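Local structure of uncharacterized protein (Sinorhizobium meliloti, 3U5R) at residues V95-E109 with F125-K137. The protein is of unknown function but has a thioredoxin-like fold of the AhpC/TSA family, consistent with an antioxidant or oxidoreductase role. Residues are numbered along the deposited sequence; the frame is centred on the assembly and turned at random.
Sequences VVAINSNDAQAFPEE and FPYLKDASQSVAK
With CG anti to the backbone N in both Asn99 (chi1 -176°) and Lys129 (chi1 -178°), and the lysine chain bent at chi2 (77°), amide and ammonium meet on the face of the sheet that also carries Tyr127. Lys129 NZ approaches Asn99 OD1 from above the carbonyl plane (3.0 Å), leaving the same oxygen to take Asn101 N in an Asx turn. Lys129 NZ also donates to Asn101 O at 2.7 Å, on a lone pair, and Glu109 O at 2.8 Å. Asn99 ND2 gives one bond to Tyr127 OH (3.1 Å) and another to Glu109 OE1, which lies in its amide plane; Asn69 also bonds both acceptors, and Ser68 OG holds Glu109 OE2. Were Asn99 an alanine, Lys129 NZ and Asn101 N would probably lose their shared acceptor, and Tyr127 OH and Glu109 OE1 a donor. Parallel strands 93-99 and 127-129 pair at the sheet edge, joined through helix 111-121 in a beta-alpha-beta crossover, the helix packing on the Asn99, Tyr127 and Lys129 face; Ala97 CB packs on Phe125 and Tyr127. Past the strands, Asp130 OD2 accepts Ser100 OG on its anti lone pair (2.8 Å) and Ala136 N on the syn side, well out of the carboxylate plane, while Gln133 NE2 meets Ser100 O at 2.7 Å. A buried ammonium held by neutral oxygens thus ties the loop after strand 93-99 to the edge strand; Glu109 OE1, 5.9 Å from Lys129 NZ and not touching it, may partly offset its charge.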
ATOM      1  N   VAL A  95       2.567  -2.846  -7.979  1.00 13.75           N
ATOM      2  CA  VAL A  95       1.849  -2.383  -6.784  1.00 12.82           C
ATOM      3  C   VAL A  95       0.999  -3.480  -6.280  1.00 15.24           C
ATOM      4  O   VAL A  95       0.270  -4.149  -7.045  1.00 15.37           O
ATOM      5  CB  VAL A  95       0.945  -1.129  -7.056  1.00 15.34           C
ATOM      6  CG1 VAL A  95       0.090  -0.760  -5.830  1.00 12.78           C
ATOM      7  CG2 VAL A  95       1.806   0.100  -7.506  1.00 14.48           C
ATOM      8  N   VAL A  96       1.060  -3.734  -4.964  1.00 15.93           N
ATOM      9  CA  VAL A  96       0.110  -4.692  -4.370  1.00 16.28           C
ATOM     10  C   VAL A  96      -0.539  -4.001  -3.241  1.00 15.54           C
ATOM     11  O   VAL A  96       0.194  -3.558  -2.325  1.00 15.49           O
ATOM     12  CB  VAL A  96       0.795  -5.983  -3.884  1.00 20.00           C
ATOM     13  CG1 VAL A  96       2.034  -5.653  -3.066  1.00 20.00           C
ATOM     14  CG2 VAL A  96      -0.177  -6.829  -3.075  1.00 20.00           C
ATOM     15  N   ALA A  97      -1.880  -3.970  -3.228  1.00 13.93           N
ATOM     16  CA  ALA A  97      -2.606  -3.427  -2.102  1.00 13.20           C
ATOM     17  C   ALA A  97      -3.230  -4.486  -1.241  1.00 11.92           C
ATOM     18  O   ALA A  97      -3.683  -5.483  -1.764  1.00 10.26           O
ATOM     19  CB  ALA A  97      -3.723  -2.445  -2.605  1.00 14.37           C
ATOM     20  N   ILE A  98      -3.337  -4.253   0.067  1.00 11.44           N
ATOM     21  CA  ILE A  98      -3.785  -5.285   0.998  1.00 12.79           C
ATOM     22  C   ILE A  98      -4.774  -4.638   1.994  1.00 14.27           C
ATOM     23  O   ILE A  98      -4.505  -3.577   2.538  1.00 14.89           O
ATOM     24  CB  ILE A  98      -2.595  -5.905   1.799  1.00 12.69           C
ATOM     25  CG1 ILE A  98      -1.644  -6.639   0.836  1.00 13.64           C
ATOM     26  CG2 ILE A  98      -3.132  -6.900   2.887  1.00 12.29           C
ATOM     27  CD1 ILE A  98      -0.266  -7.006   1.494  1.00 14.61           C
ATOM     28  N   ASN A  99      -5.906  -5.264   2.194  1.00 11.93           N
ATOM     29  CA  ASN A  99      -6.859  -4.768   3.166  1.00 14.51           C
ATOM     30  C   ASN A  99      -6.787  -5.770   4.311  1.00 15.41           C
ATOM     31  O   ASN A  99      -7.248  -6.933   4.142  1.00 15.40           O
ATOM     32  CB  ASN A  99      -8.259  -4.761   2.540  1.00 13.03           C
ATOM     33  CG  ASN A  99      -9.276  -4.182   3.444  1.00 15.44           C
ATOM     34  OD1 ASN A  99      -9.335  -4.515   4.655  1.00 17.22           O
ATOM     35  ND2 ASN A  99     -10.076  -3.257   2.901  1.00 13.89           N
ATOM     36  N   SER A 100      -6.211  -5.378   5.441  1.00 14.80           N
ATOM     37  CA  SER A 100      -6.104  -6.292   6.592  1.00 17.25           C
ATOM     38  C   SER A 100      -7.133  -6.024   7.663  1.00 18.65           C
ATOM     39  O   SER A 100      -7.053  -6.630   8.725  1.00 18.73           O
ATOM     40  CB  SER A 100      -4.749  -6.193   7.294  1.00 19.14           C
ATOM     41  OG  SER A 100      -3.767  -6.329   6.330  1.00 20.61           O
ATOM     42  N   ASN A 101      -8.098  -5.150   7.378  1.00 17.53           N
ATOM     43  CA  ASN A 101      -9.030  -4.754   8.405  1.00 19.73           C
ATOM     44  C   ASN A 101     -10.082  -5.866   8.728  1.00 21.76           C
ATOM     45  O   ASN A 101     -10.583  -6.569   7.834  1.00 18.29           O
ATOM     46  CB  ASN A 101      -9.730  -3.455   8.005  1.00 19.55           C
ATOM     47  CG  ASN A 101      -8.874  -2.209   8.236  1.00 18.63           C
ATOM     48  OD1 ASN A 101      -9.289  -1.113   7.892  1.00 27.49           O
ATOM     49  ND2 ASN A 101      -7.706  -2.357   8.810  1.00 16.12           N
ATOM     50  N   ASP A 102     -10.429  -5.970  10.006  1.00 22.08           N
ATOM     51  CA  ASP A 102     -11.348  -7.019  10.459  1.00 25.18           C
ATOM     52  C   ASP A 102     -12.765  -6.783   9.901  1.00 26.02           C
ATOM     53  O   ASP A 102     -13.443  -5.784  10.235  1.00 24.73           O
ATOM     54  CB  ASP A 102     -11.327  -7.017  11.973  1.00 25.68           C
ATOM     55  CG  ASP A 102     -12.446  -7.860  12.608  1.00 32.45           C
ATOM     56  OD1 ASP A 102     -13.299  -8.474  11.918  1.00 31.82           O
ATOM     57  OD2 ASP A 102     -12.453  -7.869  13.872  1.00 41.48           O
ATOM     58  N   ALA A 103     -13.206  -7.678   9.013  1.00 27.16           N
ATOM     59  CA  ALA A 103     -14.377  -7.354   8.236  1.00 29.02           C
ATOM     60  C   ALA A 103     -15.672  -7.802   8.954  1.00 30.73           C
ATOM     61  O   ALA A 103     -16.769  -7.467   8.491  1.00 31.35           O
ATOM     62  CB  ALA A 103     -14.285  -7.946   6.863  1.00 29.00           C
ATOM     63  N   GLN A 104     -15.538  -8.539  10.063  1.00 32.12           N
ATOM     64  CA  GLN A 104     -16.693  -8.842  10.935  1.00 34.60           C
ATOM     65  C   GLN A 104     -17.043  -7.532  11.632  1.00 34.54           C
ATOM     66  O   GLN A 104     -18.218  -7.115  11.603  1.00 35.95           O
ATOM     67  CB  GLN A 104     -16.379  -9.924  11.986  1.00 34.74           C
ATOM     68  CG  GLN A 104     -15.794 -11.238  11.472  1.00 38.88           C
ATOM     69  CD  GLN A 104     -16.756 -12.045  10.582  1.00 47.23           C
ATOM     70  OE1 GLN A 104     -16.557 -12.164   9.355  1.00 48.90           O
ATOM     71  NE2 GLN A 104     -17.797 -12.611  11.198  1.00 49.33           N
ATOM     72  N   ALA A 105     -16.031  -6.887  12.251  1.00 32.53           N
ATOM     73  CA  ALA A 105     -16.240  -5.579  12.898  1.00 31.89           C
ATOM     74  C   ALA A 105     -16.552  -4.462  11.887  1.00 31.31           C
ATOM     75  O   ALA A 105     -17.338  -3.559  12.198  1.00 29.93           O
ATOM     76  CB  ALA A 105     -15.048  -5.187  13.804  1.00 32.72           C
ATOM     77  N   PHE A 106     -15.937  -4.518  10.685  1.00 29.84           N
ATOM     78  CA  PHE A 106     -16.148  -3.504   9.650  1.00 28.47           C
ATOM     79  C   PHE A 106     -16.530  -4.137   8.326  1.00 28.67           C
ATOM     80  O   PHE A 106     -15.670  -4.370   7.448  1.00 26.98           O
ATOM     81  CB  PHE A 106     -14.911  -2.604   9.514  1.00 29.97           C
ATOM     82  CG  PHE A 106     -14.571  -1.874  10.781  1.00 30.85           C
ATOM     83  CD1 PHE A 106     -15.025  -0.576  10.994  1.00 33.98           C
ATOM     84  CD2 PHE A 106     -13.857  -2.508  11.780  1.00 32.69           C
ATOM     85  CE1 PHE A 106     -14.735   0.101  12.193  1.00 36.96           C
ATOM     86  CE2 PHE A 106     -13.595  -1.879  12.976  1.00 38.32           C
ATOM     87  CZ  PHE A 106     -14.023  -0.548  13.185  1.00 36.90           C
ATOM     88  N   PRO A 107     -17.842  -4.384   8.134  1.00 28.93           N
ATOM     89  CA  PRO A 107     -18.404  -5.125   6.982  1.00 28.30           C
ATOM     90  C   PRO A 107     -18.054  -4.482   5.668  1.00 25.41           C
ATOM     91  O   PRO A 107     -18.144  -5.105   4.647  1.00 26.04           O
ATOM     92  CB  PRO A 107     -19.965  -4.996   7.179  1.00 29.13           C
ATOM     93  CG  PRO A 107     -20.145  -4.607   8.535  1.00 30.85           C
ATOM     94  CD  PRO A 107     -18.903  -3.876   9.025  1.00 30.09           C
ATOM     95  N   GLU A 108     -17.749  -3.200   5.668  1.00 25.00           N
ATOM     96  CA  GLU A 108     -17.364  -2.519   4.432  1.00 24.43           C
ATOM     97  C   GLU A 108     -15.941  -2.984   3.951  1.00 21.72           C
ATOM     98  O   GLU A 108     -15.526  -2.661   2.838  1.00 20.18           O
ATOM     99  CB  GLU A 108     -17.431  -1.009   4.649  1.00 27.02           C
ATOM    100  CG  GLU A 108     -16.463  -0.544   5.741  1.00 34.69           C
ATOM    101  CD  GLU A 108     -17.096  -0.311   7.170  1.00 43.55           C
ATOM    102  OE1 GLU A 108     -17.832  -1.195   7.703  1.00 41.46           O
ATOM    103  OE2 GLU A 108     -16.763   0.756   7.782  1.00 46.42           O
ATOM    104  N   GLU A 109     -15.257  -3.800   4.777  1.00 20.66           N
ATOM    105  CA  GLU A 109     -13.861  -4.291   4.526  1.00 20.86           C
ATOM    106  C   GLU A 109     -13.811  -5.750   4.066  1.00 20.39           C
ATOM    107  O   GLU A 109     -12.723  -6.348   3.949  1.00 21.70           O
ATOM    108  CB  GLU A 109     -12.980  -4.127   5.782  1.00 19.60           C
ATOM    109  CG  GLU A 109     -12.977  -2.705   6.346  1.00 21.09           C
ATOM    110  CD  GLU A 109     -12.213  -1.665   5.481  1.00 29.59           C
ATOM    111  OE1 GLU A 109     -12.208  -1.748   4.234  1.00 29.58           O
ATOM    112  OE2 GLU A 109     -11.628  -0.711   6.062  1.00 33.29           O
ATOM    113  N   PHE A 125      -4.042  -2.566 -10.069  1.00 15.22           N
ATOM    114  CA  PHE A 125      -3.094  -3.421  -9.280  1.00 15.48           C
ATOM    115  C   PHE A 125      -3.905  -4.460  -8.493  1.00 14.25           C
ATOM    116  O   PHE A 125      -5.101  -4.257  -8.224  1.00 13.40           O
ATOM    117  CB  PHE A 125      -2.331  -2.557  -8.280  1.00 11.85           C
ATOM    118  CG  PHE A 125      -3.213  -1.567  -7.564  1.00 16.08           C
ATOM    119  CD1 PHE A 125      -3.349  -0.286  -8.037  1.00 12.99           C
ATOM    120  CD2 PHE A 125      -3.901  -1.937  -6.408  1.00 13.55           C
ATOM    121  CE1 PHE A 125      -4.153   0.674  -7.363  1.00 12.92           C
ATOM    122  CE2 PHE A 125      -4.713  -0.982  -5.686  1.00 19.64           C
ATOM    123  CZ  PHE A 125      -4.868   0.329  -6.214  1.00 19.49           C
ATOM    124  N   PRO A 126      -3.269  -5.576  -8.142  1.00 12.65           N
ATOM    125  CA  PRO A 126      -4.035  -6.474  -7.303  1.00 13.12           C
ATOM    126  C   PRO A 126      -4.374  -5.854  -5.894  1.00 14.34           C
ATOM    127  O   PRO A 126      -3.511  -5.231  -5.242  1.00 14.77           O
ATOM    128  CB  PRO A 126      -3.113  -7.708  -7.195  1.00 13.70           C
ATOM    129  CG  PRO A 126      -1.658  -7.097  -7.457  1.00 14.83           C
ATOM    130  CD  PRO A 126      -1.948  -6.122  -8.549  1.00 10.39           C
ATOM    131  N   TYR A 127      -5.622  -6.042  -5.449  1.00 11.76           N
ATOM    132  CA  TYR A 127      -6.064  -5.584  -4.161  1.00 12.67           C
ATOM    133  C   TYR A 127      -6.570  -6.790  -3.422  1.00 13.51           C
ATOM    134  O   TYR A 127      -7.591  -7.378  -3.772  1.00 15.05           O
ATOM    135  CB  TYR A 127      -7.147  -4.505  -4.366  1.00  9.45           C
ATOM    136  CG  TYR A 127      -7.640  -3.834  -3.133  1.00 16.91           C
ATOM    137  CD1 TYR A 127      -6.940  -3.913  -1.902  1.00 13.55           C
ATOM    138  CD2 TYR A 127      -8.849  -3.121  -3.161  1.00 11.49           C
ATOM    139  CE1 TYR A 127      -7.463  -3.287  -0.748  1.00 14.10           C
ATOM    140  CE2 TYR A 127      -9.347  -2.467  -2.018  1.00 10.80           C
ATOM    141  CZ  TYR A 127      -8.665  -2.547  -0.843  1.00 15.26           C
ATOM    142  OH  TYR A 127      -9.211  -1.934   0.282  1.00 17.40           O
ATOM    143  N   LEU A 128      -5.849  -7.159  -2.378  1.00 14.74           N
ATOM    144  CA  LEU A 128      -6.017  -8.473  -1.769  1.00 16.28           C
ATOM    145  C   LEU A 128      -6.533  -8.387  -0.372  1.00 17.87           C
ATOM    146  O   LEU A 128      -6.289  -7.400   0.319  1.00 16.97           O
ATOM    147  CB  LEU A 128      -4.636  -9.112  -1.706  1.00 15.31           C
ATOM    148  CG  LEU A 128      -3.946  -9.082  -3.072  1.00 15.75           C
ATOM    149  CD1 LEU A 128      -2.562  -9.711  -2.969  1.00 12.66           C
ATOM    150  CD2 LEU A 128      -4.809  -9.820  -4.187  1.00 13.30           C
ATOM    151  N   LYS A 129      -7.179  -9.445   0.099  1.00 20.26           N
ATOM    152  CA  LYS A 129      -7.630  -9.473   1.499  1.00 19.97           C
ATOM    153  C   LYS A 129      -6.667 -10.241   2.409  1.00 21.99           C
ATOM    154  O   LYS A 129      -6.379 -11.409   2.103  1.00 22.32           O
ATOM    155  CB  LYS A 129      -8.994 -10.116   1.610  1.00 19.73           C
ATOM    156  CG  LYS A 129      -9.532 -10.111   3.064  1.00 20.21           C
ATOM    157  CD  LYS A 129     -10.032  -8.734   3.418  1.00 17.49           C
ATOM    158  CE  LYS A 129     -10.238  -8.692   4.941  1.00 18.55           C
ATOM    159  NZ  LYS A 129     -10.448  -7.242   5.229  1.00 21.64           N
ATOM    160  N   ASP A 130      -6.219  -9.632   3.539  1.00 20.69           N
ATOM    161  CA  ASP A 130      -5.345 -10.326   4.559  1.00 22.43           C
ATOM    162  C   ASP A 130      -6.211 -10.696   5.791  1.00 21.96           C
ATOM    163  O   ASP A 130      -6.147 -10.011   6.810  1.00 21.20           O
ATOM    164  CB  ASP A 130      -4.135  -9.412   4.882  1.00 20.44           C
ATOM    165  CG  ASP A 130      -3.310  -9.814   6.111  1.00 23.40           C
ATOM    166  OD1 ASP A 130      -3.124 -11.003   6.390  1.00 21.34           O
ATOM    167  OD2 ASP A 130      -2.794  -8.880   6.801  1.00 22.79           O
ATOM    168  N   ALA A 131      -7.049 -11.741   5.651  1.00 21.83           N
ATOM    169  CA  ALA A 131      -8.089 -12.082   6.651  1.00 21.15           C
ATOM    170  C   ALA A 131      -7.535 -12.409   8.016  1.00 21.07           C
ATOM    171  O   ALA A 131      -8.110 -11.989   8.986  1.00 20.88           O
ATOM    172  CB  ALA A 131      -9.045 -13.298   6.160  1.00 22.34           C
ATOM    173  N   SER A 132      -6.422 -13.141   8.085  1.00 21.28           N
ATOM    174  CA  SER A 132      -5.813 -13.494   9.376  1.00 21.63           C
ATOM    175  C   SER A 132      -4.976 -12.354  10.004  1.00 21.21           C
ATOM    176  O   SER A 132      -4.602 -12.433  11.184  1.00 18.56           O
ATOM    177  CB  SER A 132      -4.919 -14.756   9.221  1.00 21.91           C
ATOM    178  OG  SER A 132      -3.689 -14.387   8.619  1.00 22.77           O
ATOM    179  N   GLN A 133      -4.704 -11.309   9.200  1.00 20.28           N
ATOM    180  CA  GLN A 133      -3.834 -10.152   9.576  1.00 18.96           C
ATOM    181  C   GLN A 133      -2.418 -10.558   9.810  1.00 19.31           C
ATOM    182  O   GLN A 133      -1.637  -9.745  10.275  1.00 19.46           O
ATOM    183  CB  GLN A 133      -4.398  -9.338  10.785  1.00 18.77           C
ATOM    184  CG  GLN A 133      -5.936  -9.244  10.681  1.00 19.37           C
ATOM    185  CD  GLN A 133      -6.556  -8.361  11.737  1.00 21.75           C
ATOM    186  OE1 GLN A 133      -6.366  -8.611  12.917  1.00 18.61           O
ATOM    187  NE2 GLN A 133      -7.287  -7.307  11.315  1.00 22.54           N
ATOM    188  N   SER A 134      -2.048 -11.790   9.445  1.00 19.43           N
ATOM    189  CA  SER A 134      -0.622 -12.201   9.618  1.00 18.93           C
ATOM    190  C   SER A 134       0.299 -11.345   8.703  1.00 17.78           C
ATOM    191  O   SER A 134       1.386 -10.987   9.081  1.00 17.14           O
ATOM    192  CB  SER A 134      -0.438 -13.699   9.303  1.00 18.16           C
ATOM    193  OG  SER A 134      -0.592 -13.901   7.905  1.00 23.71           O
ATOM    194  N   VAL A 135      -0.151 -10.971   7.505  1.00 16.14           N
ATOM    195  CA  VAL A 135       0.739 -10.166   6.668  1.00 15.60           C
ATOM    196  C   VAL A 135       0.904  -8.721   7.220  1.00 16.03           C
ATOM    197  O   VAL A 135       2.020  -8.264   7.310  1.00 14.73           O
ATOM    198  CB  VAL A 135       0.288 -10.189   5.164  1.00 17.62           C
ATOM    199  CG1 VAL A 135       1.184  -9.307   4.302  1.00 15.95           C
ATOM    200  CG2 VAL A 135       0.184 -11.718   4.684  1.00 17.66           C
ATOM    201  N   ALA A 136      -0.178  -8.040   7.592  1.00 13.48           N
ATOM    202  CA  ALA A 136      -0.045  -6.731   8.202  1.00 16.20           C
ATOM    203  C   ALA A 136       0.958  -6.811   9.392  1.00 17.43           C
ATOM    204  O   ALA A 136       1.817  -5.941   9.575  1.00 16.84           O
ATOM    205  CB  ALA A 136      -1.445  -6.236   8.685  1.00 15.62           C
ATOM    206  N   LYS A 137       0.834  -7.867  10.198  1.00 17.98           N
ATOM    207  CA  LYS A 137       1.771  -8.024  11.339  1.00 19.28           C
ATOM    208  C   LYS A 137       3.213  -8.269  10.942  1.00 17.72           C
ATOM    209  O   LYS A 137       4.135  -7.659  11.536  1.00 18.65           O
ATOM    210  CB  LYS A 137       1.317  -9.173  12.255  1.00 20.48           C
ATOM    211  CG  LYS A 137       0.054  -8.954  13.028  1.00 26.68           C
ATOM    212  CD  LYS A 137      -0.052 -10.131  14.102  1.00 33.40           C
ATOM    213  CE  LYS A 137      -1.477 -10.625  14.326  1.00 41.04           C
ATOM    214  NZ  LYS A 137      -1.471 -11.983  15.014  1.00 43.88           N
TER
HETATM  215  O   HOH W   1      -9.040  -9.289   8.636  1.00 34.46           O